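Local coordinates for protein CghA (Chaetomium globosum, PDB 6KBC) that is a calycin-like, all-beta protein of the Diels-Alderase family, with a bound WK1 molecule in its ligand pocket, at residues Gln93-Pro98 with Phe148-Arg153. Sequence-based numbering, arbitrary orientation.
With WK1 ((2S)-3-[(2S,4E)-4-[[(1R,2S,4aR,6S,8R,8aS)-2-[(E)-but-2-en-2-yl]-6,8-dimethyl-1,2,4a,5,6,7,8,8a-octahydronaphthalen-1-yl]-oxidanyl-methylidene]-3,5-bis(oxidanylidene)pyrrolidin-2-yl]-2-methyl-2-oxidanyl-propanoic acid), chain B.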
# COMPACT_ATOMS: atom_id res chain seq x y z
N GLN A 93 -14.77 -5.33 2.91
CA GLN A 93 -15.90 -4.47 2.62
C GLN A 93 -15.39 -3.08 2.32
O GLN A 93 -14.32 -2.67 2.79
CB GLN A 93 -16.89 -4.42 3.79
CG GLN A 93 -17.76 -5.64 3.96
CD GLN A 93 -18.84 -5.42 4.99
OE1 GLN A 93 -19.25 -4.28 5.23
NE2 GLN A 93 -19.30 -6.50 5.61
N HIS A 94 -16.15 -2.36 1.51
CA HIS A 94 -15.99 -0.93 1.32
C HIS A 94 -17.00 -0.21 2.19
O HIS A 94 -18.17 -0.59 2.24
CB HIS A 94 -16.20 -0.54 -0.14
CG HIS A 94 -15.19 -1.11 -1.08
ND1 HIS A 94 -15.25 -0.93 -2.44
CD2 HIS A 94 -14.07 -1.84 -0.84
CE1 HIS A 94 -14.23 -1.54 -3.01
NE2 HIS A 94 -13.49 -2.09 -2.06
N LEU A 95 -16.53 0.82 2.88
CA LEU A 95 -17.40 1.80 3.52
C LEU A 95 -17.47 2.98 2.55
O LEU A 95 -16.55 3.78 2.47
CB LEU A 95 -16.86 2.22 4.87
CG LEU A 95 -16.57 1.10 5.86
CD1 LEU A 95 -16.06 1.67 7.17
CD2 LEU A 95 -17.83 0.28 6.07
N VAL A 96 -18.55 3.05 1.79
CA VAL A 96 -18.77 4.15 0.87
C VAL A 96 -19.53 5.24 1.62
O VAL A 96 -20.59 4.98 2.19
CB VAL A 96 -19.55 3.68 -0.37
CG1 VAL A 96 -19.63 4.81 -1.40
CG2 VAL A 96 -18.90 2.43 -0.96
N VAL A 97 -18.99 6.45 1.61
CA VAL A 97 -19.52 7.55 2.42
C VAL A 97 -19.71 8.77 1.53
O VAL A 97 -19.05 8.91 0.49
CB VAL A 97 -18.60 7.87 3.62
CG1 VAL A 97 -18.48 6.66 4.53
CG2 VAL A 97 -17.24 8.34 3.15
N PRO A 98 -20.61 9.68 1.92
CA PRO A 98 -20.80 10.92 1.17
C PRO A 98 -19.87 12.06 1.54
O PRO A 98 -19.83 13.05 0.80
CB PRO A 98 -22.26 11.29 1.50
CG PRO A 98 -22.44 10.78 2.88
CD PRO A 98 -21.66 9.49 2.95
N PHE A 148 -12.73 2.99 13.32
CA PHE A 148 -13.92 2.62 12.59
C PHE A 148 -15.11 2.65 13.53
O PHE A 148 -15.05 2.10 14.64
CB PHE A 148 -13.77 1.23 11.97
CG PHE A 148 -12.60 1.12 11.03
CD1 PHE A 148 -12.70 1.58 9.72
CD2 PHE A 148 -11.39 0.61 11.46
CE1 PHE A 148 -11.62 1.49 8.85
CE2 PHE A 148 -10.30 0.52 10.59
CZ PHE A 148 -10.42 0.97 9.30
N ASP A 149 -16.18 3.30 13.10
CA ASP A 149 -17.46 3.30 13.80
C ASP A 149 -18.52 3.03 12.73
O ASP A 149 -19.18 3.94 12.24
CB ASP A 149 -17.70 4.62 14.55
CG ASP A 149 -19.00 4.63 15.34
OD1 ASP A 149 -19.60 3.54 15.53
OD2 ASP A 149 -19.43 5.72 15.76
N ALA A 150 -18.64 1.76 12.34
CA ALA A 150 -19.58 1.34 11.31
C ALA A 150 -20.42 0.20 11.88
O ALA A 150 -20.21 -0.97 11.54
CB ALA A 150 -18.86 0.92 10.03
N PRO A 151 -21.38 0.52 12.75
CA PRO A 151 -22.11 -0.54 13.46
C PRO A 151 -22.74 -1.55 12.51
O PRO A 151 -23.26 -1.19 11.45
CB PRO A 151 -23.17 0.23 14.27
CG PRO A 151 -23.21 1.60 13.67
CD PRO A 151 -21.85 1.86 13.13
N GLY A 152 -22.66 -2.82 12.88
CA GLY A 152 -23.10 -3.90 12.02
C GLY A 152 -22.10 -4.31 10.95
O GLY A 152 -22.41 -5.20 10.15
N ARG A 153 -20.92 -3.70 10.93
CA ARG A 153 -19.87 -4.05 9.97
C ARG A 153 -18.51 -4.11 10.65
O ARG A 153 -17.94 -5.20 10.80
CB ARG A 153 -19.85 -3.04 8.82
CG ARG A 153 -21.05 -3.14 7.89
CD ARG A 153 -21.44 -1.78 7.35
NE ARG A 153 -22.03 -0.94 8.39
CZ ARG A 153 -22.21 0.37 8.29
NH1 ARG A 153 -21.83 1.01 7.19
NH2 ARG A 153 -22.76 1.04 9.29
O WK1 B . -11.54 -3.50 -2.94
C17 WK1 B . -10.58 -3.68 -2.24
O1 WK1 B . -10.67 -3.97 -1.08
C19 WK1 B . -9.22 -3.57 -2.79
O2 WK1 B . -9.21 -3.38 -4.17
C18 WK1 B . -8.49 -4.86 -2.56
C20 WK1 B . -8.65 -2.36 -2.10
C22 WK1 B . -7.18 -2.31 -2.23
N WK1 B . -6.46 -1.31 -1.47
C21 WK1 B . -5.57 -0.72 -2.25
O5 WK1 B . -4.76 0.22 -1.80
C23 WK1 B . -6.63 -2.15 -3.56
O4 WK1 B . -6.98 -2.83 -4.62
C24 WK1 B . -5.59 -1.18 -3.64
C16 WK1 B . -4.82 -0.81 -4.83
O3 WK1 B . -5.08 -1.43 -5.91
C9 WK1 B . -3.69 0.13 -4.72
C8 WK1 B . -2.56 -0.85 -4.27
C12 WK1 B . -2.88 -1.94 -3.28
C13 WK1 B . -2.67 -1.81 -1.98
C90 WK1 B . -3.00 -2.90 -1.03
C14 WK1 B . -3.46 -3.23 -3.75
C7 WK1 B . -1.94 -1.55 -5.44
C6 WK1 B . -1.49 -0.84 -6.44
C3 WK1 B . -1.90 0.60 -6.48
C4 WK1 B . -3.32 0.84 -6.01
C5 WK1 B . -3.48 2.33 -5.83
C11 WK1 B . -4.91 2.67 -5.55
C2 WK1 B . -1.59 1.35 -7.75
C1 WK1 B . -1.56 2.79 -7.36
C10 WK1 B . -1.06 3.73 -8.41
C WK1 B . -2.96 3.17 -6.98
O HOH W 1 -21.79 -6.67 7.37
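The guanidinium of Arg153 and the ring of Phe148 both meet Leu95, each obliquely: CD2 of Leu95 comes to 4.2 Å from Arg153 NH1, and its CD1 to 4.2 Å from Phe148 CD1. Between them sits Ala150, whose CB lies over the centre of one guanidinium face and touches Leu95 CD1 at 4.1 Å. At the edge of the guanidinium, in its plane, is the carbonyl oxygen of Pro151, which accepts a bond from Arg153 NH2 (3.1 Å, 155° at the hydrogen) and a weak one from NE. The arginine chain bends at its second and third torsions, folding the group back over its own turn; NH2 also donates to Arg130 O, and NH1 to Thr131 OG1. The side chain of Gln93 crosses that of Arg153 at about a right angle and sets OE1 against the arginine's aliphatic part, 3.4 Å from CG. Its amide NE2 gives a hydrogen bond to a water that in turn donates to Gly152 O, so the polar link across this gap is made through solvent. The His94 ring has the carboxyl oxygen O of WK1 at its edge, in plane, and NE2 donates to it (2.6 Å, 160°), while ND1 is hydrogen-bonded to Arg78 NH1. Strand 90-96 thus presents His94 to the ligand pocket, Leu95 to the end of strand 143-150 and Gln93 to the turn that follows it, within the calycin-like N-terminal domain. No direct hydrogen bond joins the two segments: van der Waals contacts, mostly of Leu95, and one bridging water connect them, so the turn's shape probably depends more on the arginine's own bonds than on strand 90-96.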